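Local structure of putative silent information regulator 2 (Leishmania infantum, 5OL0) at residues 101-113 against 128-140. The protein probably acts as an NAD-dependent, zinc-containing class I sirtuin that removes acetyl groups from protein lysines and regulates gene expression. Sequence-based numbering, arbitrary orientation.
Sequences HFQPTAVHHFIRL and IDGLEKAAGVSPE
In the Rossmann-like domain of this sirtuin, L131, in the short helix 131-134 that follows the probable NAD(+)-binding residues I128 and D129, and A135 just after it pack against H108 of helix 106-116 and P104 of the loop leading into it. L131 lays its CB over the centre of one face of the H108 imidazole, a CH-pi contact 3.6 Å from the ring centroid and close to the ring normal. Beyond CB, CD2 reaches the F102 carbonyl, 3.6 Å from its O. With CG anti to its carbonyl carbon (chi1 -58°), H108 swings its ring under L131, and S45 bonds NE2; buried ND1 has no hydrogen-bond partner. The E132 carboxylate, held by T125 through OE2, stands steeply to the imidazole, the planes 76° apart, with CG at the ring's edge. A135 sets CB 3.4 Å from H108 O, while P104 CG packs 3.8 Å from A134 CB. At the Schellman motif of G136, R112 NH2 donates to A135 O (3.1 Å, 162° at the hydrogen), nearly in the guanidinium plane. A water donates to the same carbonyl and bridges it to H109 ND1, and D116 pairs with R112 NE. Two donors thus grip the A135 carbonyl, while the L131 face contact and the S45 bond probably restrict rotation of the H108 ring, and S45, which also bonds D129 OD2, ties that ring to the probable NAD(+) site.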
loop_
_atom_site.group_PDB
_atom_site.type_symbol
_atom_site.label_atom_id
_atom_site.label_comp_id
_atom_site.label_asym_id
_atom_site.label_seq_id
_atom_site.Cartn_x
_atom_site.Cartn_y
_atom_site.Cartn_z
ATOM N N HIS A 101 9.435 1.097 14.220
ATOM C CA HIS A 101 9.284 2.566 14.498
ATOM C C HIS A 101 7.842 3.106 14.338
ATOM O O HIS A 101 7.180 3.472 15.304
ATOM C CB HIS A 101 10.253 3.391 13.648
ATOM C CG HIS A 101 10.100 4.861 13.829
ATOM N ND1 HIS A 101 10.390 5.503 15.015
ATOM C CD2 HIS A 101 9.635 5.820 12.989
ATOM C CE1 HIS A 101 10.148 6.802 14.887
ATOM N NE2 HIS A 101 9.675 7.013 13.671
ATOM N N PHE A 102 7.339 3.150 13.122
ATOM C CA PHE A 102 5.978 3.599 12.946
ATOM C C PHE A 102 4.987 2.536 13.472
ATOM O O PHE A 102 5.274 1.324 13.553
ATOM C CB PHE A 102 5.718 3.915 11.454
ATOM C CG PHE A 102 6.521 5.056 10.936
ATOM C CD1 PHE A 102 6.344 6.317 11.463
ATOM C CD2 PHE A 102 7.455 4.874 9.977
ATOM C CE1 PHE A 102 7.045 7.376 10.991
ATOM C CE2 PHE A 102 8.219 5.932 9.533
ATOM C CZ PHE A 102 7.994 7.186 10.012
ATOM N N GLN A 103 3.812 3.006 13.819
ATOM C CA GLN A 103 2.764 2.122 14.297
ATOM C C GLN A 103 1.536 2.133 13.363
ATOM O O GLN A 103 1.257 3.122 12.733
ATOM C CB GLN A 103 2.289 2.636 15.646
ATOM C CG GLN A 103 3.338 2.768 16.745
ATOM C CD GLN A 103 2.691 3.394 17.980
ATOM O OE1 GLN A 103 2.417 2.698 18.939
ATOM N NE2 GLN A 103 2.366 4.698 17.923
ATOM N N PRO A 104 0.754 1.071 13.379
ATOM C CA PRO A 104 -0.407 1.026 12.502
ATOM C C PRO A 104 -1.440 2.058 12.801
ATOM O O PRO A 104 -1.625 2.419 13.937
ATOM C CB PRO A 104 -1.010 -0.358 12.742
ATOM C CG PRO A 104 0.002 -1.132 13.479
ATOM C CD PRO A 104 0.997 -0.208 14.075
ATOM N N THR A 105 -2.128 2.476 11.752
ATOM C CA THR A 105 -3.222 3.429 11.792
ATOM C C THR A 105 -4.578 2.707 11.942
ATOM O O THR A 105 -4.657 1.474 11.921
ATOM C CB THR A 105 -3.271 4.334 10.547
ATOM O OG1 THR A 105 -3.796 3.613 9.420
ATOM C CG2 THR A 105 -1.907 4.985 10.219
ATOM N N ALA A 106 -5.631 3.497 12.091
ATOM C CA ALA A 106 -6.995 3.004 12.085
ATOM C C ALA A 106 -7.308 2.186 10.813
ATOM O O ALA A 106 -7.886 1.111 10.895
ATOM C CB ALA A 106 -7.957 4.176 12.236
ATOM N N VAL A 107 -6.852 2.633 9.648
ATOM C CA VAL A 107 -7.045 1.832 8.425
ATOM C C VAL A 107 -6.423 0.425 8.600
ATOM O O VAL A 107 -7.033 -0.586 8.258
ATOM C CB VAL A 107 -6.396 2.551 7.215
ATOM C CG1 VAL A 107 -6.226 1.614 6.033
ATOM C CG2 VAL A 107 -7.208 3.780 6.793
ATOM N N HIS A 108 -5.181 0.386 9.056
ATOM C CA HIS A 108 -4.468 -0.873 9.204
ATOM C C HIS A 108 -5.148 -1.888 10.181
ATOM O O HIS A 108 -5.269 -3.148 9.924
ATOM C CB HIS A 108 -3.001 -0.611 9.588
ATOM C CG HIS A 108 -2.235 0.238 8.609
ATOM N ND1 HIS A 108 -1.691 -0.271 7.449
ATOM C CD2 HIS A 108 -1.905 1.550 8.622
ATOM C CE1 HIS A 108 -1.075 0.696 6.794
ATOM N NE2 HIS A 108 -1.178 1.804 7.486
ATOM N N HIS A 109 -5.550 -1.358 11.324
ATOM C CA HIS A 109 -6.302 -2.129 12.301
ATOM C C HIS A 109 -7.648 -2.570 11.706
ATOM O O HIS A 109 -8.081 -3.665 11.962
ATOM C CB HIS A 109 -6.534 -1.304 13.577
ATOM C CG HIS A 109 -5.290 -1.100 14.379
ATOM N ND1 HIS A 109 -4.523 -2.153 14.811
ATOM C CD2 HIS A 109 -4.676 0.023 14.810
ATOM C CE1 HIS A 109 -3.497 -1.685 15.487
ATOM N NE2 HIS A 109 -3.584 -0.373 15.532
ATOM N N PHE A 110 -8.304 -1.700 10.952
ATOM C CA PHE A 110 -9.560 -2.078 10.312
ATOM C C PHE A 110 -9.408 -3.314 9.427
ATOM O O PHE A 110 -10.250 -4.175 9.409
ATOM C CB PHE A 110 -10.152 -0.897 9.527
ATOM C CG PHE A 110 -11.460 -1.205 8.859
ATOM C CD1 PHE A 110 -12.604 -1.395 9.614
ATOM C CD2 PHE A 110 -11.571 -1.266 7.471
ATOM C CE1 PHE A 110 -13.822 -1.689 9.031
ATOM C CE2 PHE A 110 -12.807 -1.515 6.864
ATOM C CZ PHE A 110 -13.936 -1.757 7.648
ATOM N N ILE A 111 -8.351 -3.346 8.635
ATOM C CA ILE A 111 -8.160 -4.454 7.774
ATOM C C ILE A 111 -7.976 -5.754 8.595
ATOM O O ILE A 111 -8.411 -6.837 8.204
ATOM C CB ILE A 111 -6.922 -4.165 6.817
ATOM C CG1 ILE A 111 -7.197 -2.975 5.912
ATOM C CG2 ILE A 111 -6.630 -5.394 6.006
ATOM C CD1 ILE A 111 -5.983 -2.484 5.134
ATOM N N ARG A 112 -7.211 -5.659 9.671
ATOM C CA ARG A 112 -7.117 -6.740 10.574
ATOM C C ARG A 112 -8.507 -7.172 11.051
ATOM O O ARG A 112 -8.791 -8.390 11.124
ATOM C CB ARG A 112 -6.241 -6.359 11.742
ATOM C CG ARG A 112 -6.293 -7.271 12.965
ATOM C CD ARG A 112 -5.814 -8.635 12.618
ATOM N NE ARG A 112 -5.849 -9.565 13.752
ATOM C CZ ARG A 112 -5.020 -9.559 14.830
ATOM N NH1 ARG A 112 -5.143 -10.511 15.752
ATOM N NH2 ARG A 112 -4.087 -8.625 15.029
ATOM N N LEU A 113 -9.349 -6.228 11.430
ATOM C CA LEU A 113 -10.727 -6.611 11.798
ATOM C C LEU A 113 -11.462 -7.314 10.676
ATOM O O LEU A 113 -12.161 -8.281 10.955
ATOM C CB LEU A 113 -11.539 -5.429 12.235
ATOM C CG LEU A 113 -11.006 -4.711 13.470
ATOM C CD1 LEU A 113 -12.013 -3.605 13.796
ATOM C CD2 LEU A 113 -10.730 -5.616 14.667
ATOM N N ILE A 128 5.605 0.432 1.626
ATOM C CA ILE A 128 6.788 -0.344 2.001
ATOM C C ILE A 128 7.053 -0.193 3.474
ATOM O O ILE A 128 8.158 -0.430 3.933
ATOM C CB ILE A 128 7.971 0.066 1.134
ATOM C CG1 ILE A 128 8.393 1.544 1.339
ATOM C CG2 ILE A 128 7.600 -0.164 -0.308
ATOM C CD1 ILE A 128 9.506 1.964 0.381
ATOM N N ASP A 129 6.011 0.178 4.226
ATOM C CA ASP A 129 6.181 0.488 5.641
ATOM C C ASP A 129 5.922 -0.691 6.564
ATOM O O ASP A 129 6.028 -0.537 7.750
ATOM C CB ASP A 129 5.343 1.720 6.016
ATOM C CG ASP A 129 3.827 1.581 5.682
ATOM O OD1 ASP A 129 3.299 0.436 5.712
ATOM O OD2 ASP A 129 3.167 2.643 5.397
ATOM N N GLY A 130 5.480 -1.839 6.043
ATOM C CA GLY A 130 5.135 -2.981 6.886
ATOM C C GLY A 130 4.003 -2.814 7.917
ATOM O O GLY A 130 3.799 -3.676 8.793
ATOM N N LEU A 131 3.201 -1.770 7.818
ATOM C CA LEU A 131 2.162 -1.595 8.815
ATOM C C LEU A 131 0.978 -2.527 8.773
ATOM O O LEU A 131 0.324 -2.698 9.771
ATOM C CB LEU A 131 1.683 -0.152 8.849
ATOM C CG LEU A 131 2.790 0.813 9.163
ATOM C CD1 LEU A 131 2.343 2.274 9.051
ATOM C CD2 LEU A 131 3.412 0.552 10.533
ATOM N N GLU A 132 0.661 -3.089 7.634
ATOM C CA GLU A 132 -0.378 -4.099 7.566
ATOM C C GLU A 132 0.047 -5.322 8.435
ATOM O O GLU A 132 -0.737 -5.842 9.241
ATOM C CB GLU A 132 -0.636 -4.540 6.137
ATOM C CG GLU A 132 -1.112 -3.428 5.181
ATOM C CD GLU A 132 0.040 -2.594 4.589
ATOM O OE1 GLU A 132 1.275 -2.865 4.857
ATOM O OE2 GLU A 132 -0.288 -1.624 3.909
ATOM N N LYS A 133 1.294 -5.758 8.235
ATOM C CA LYS A 133 1.933 -6.829 9.013
ATOM C C LYS A 133 1.994 -6.440 10.492
ATOM O O LYS A 133 1.684 -7.243 11.376
ATOM C CB LYS A 133 3.351 -7.093 8.481
ATOM C CG LYS A 133 4.057 -8.277 9.128
ATOM C CD LYS A 133 5.296 -8.662 8.320
ATOM C CE LYS A 133 5.904 -9.958 8.841
ATOM N NZ LYS A 133 7.173 -9.771 9.602
ATOM N N ALA A 134 2.278 -5.185 10.779
ATOM C CA ALA A 134 2.330 -4.734 12.185
ATOM C C ALA A 134 0.970 -4.795 12.840
ATOM O O ALA A 134 0.873 -5.041 14.024
ATOM C CB ALA A 134 2.896 -3.306 12.263
ATOM N N ALA A 135 -0.099 -4.610 12.063
ATOM C CA ALA A 135 -1.461 -4.721 12.572
ATOM C C ALA A 135 -1.957 -6.183 12.704
ATOM O O ALA A 135 -3.085 -6.361 13.099
ATOM C CB ALA A 135 -2.435 -3.919 11.687
ATOM N N GLY A 136 -1.184 -7.173 12.275
ATOM C CA GLY A 136 -1.519 -8.622 12.381
ATOM C C GLY A 136 -2.254 -9.181 11.188
ATOM O O GLY A 136 -2.930 -10.217 11.257
ATOM N N VAL A 137 -2.127 -8.551 10.038
ATOM C CA VAL A 137 -2.748 -9.148 8.862
ATOM C C VAL A 137 -1.902 -10.345 8.544
ATOM O O VAL A 137 -0.663 -10.238 8.480
ATOM C CB VAL A 137 -2.768 -8.164 7.684
ATOM C CG1 VAL A 137 -3.431 -8.826 6.475
ATOM C CG2 VAL A 137 -3.538 -6.928 8.131
ATOM N N SER A 138 -2.528 -11.494 8.346
ATOM C CA SER A 138 -1.758 -12.733 8.307
ATOM C C SER A 138 -0.963 -12.880 6.969
ATOM O O SER A 138 -1.323 -12.272 5.936
ATOM C CB SER A 138 -2.660 -13.932 8.485
ATOM O OG SER A 138 -3.299 -14.210 7.259
ATOM N N PRO A 139 0.072 -13.717 6.973
ATOM C CA PRO A 139 0.915 -13.883 5.779
ATOM C C PRO A 139 0.198 -14.385 4.532
ATOM O O PRO A 139 0.478 -13.911 3.440
ATOM C CB PRO A 139 1.972 -14.887 6.226
ATOM C CG PRO A 139 2.096 -14.655 7.711
ATOM C CD PRO A 139 0.718 -14.276 8.196
ATOM N N GLU A 140 -0.722 -15.325 4.692
ATOM C CA GLU A 140 -1.506 -15.828 3.587
ATOM C C GLU A 140 -2.459 -14.765 3.027
ATOM O O GLU A 140 -2.768 -14.809 1.847
ATOM C CB GLU A 140 -2.263 -17.149 3.952
ATOM C CG GLU A 140 -3.208 -17.032 5.125
ATOM C CD GLU A 140 -2.585 -17.398 6.496
ATOM O OE1 GLU A 140 -1.384 -17.092 6.811
ATOM O OE2 GLU A 140 -3.351 -17.975 7.306
HETATM O O HOH W 1 -4.584 -4.723 14.881
#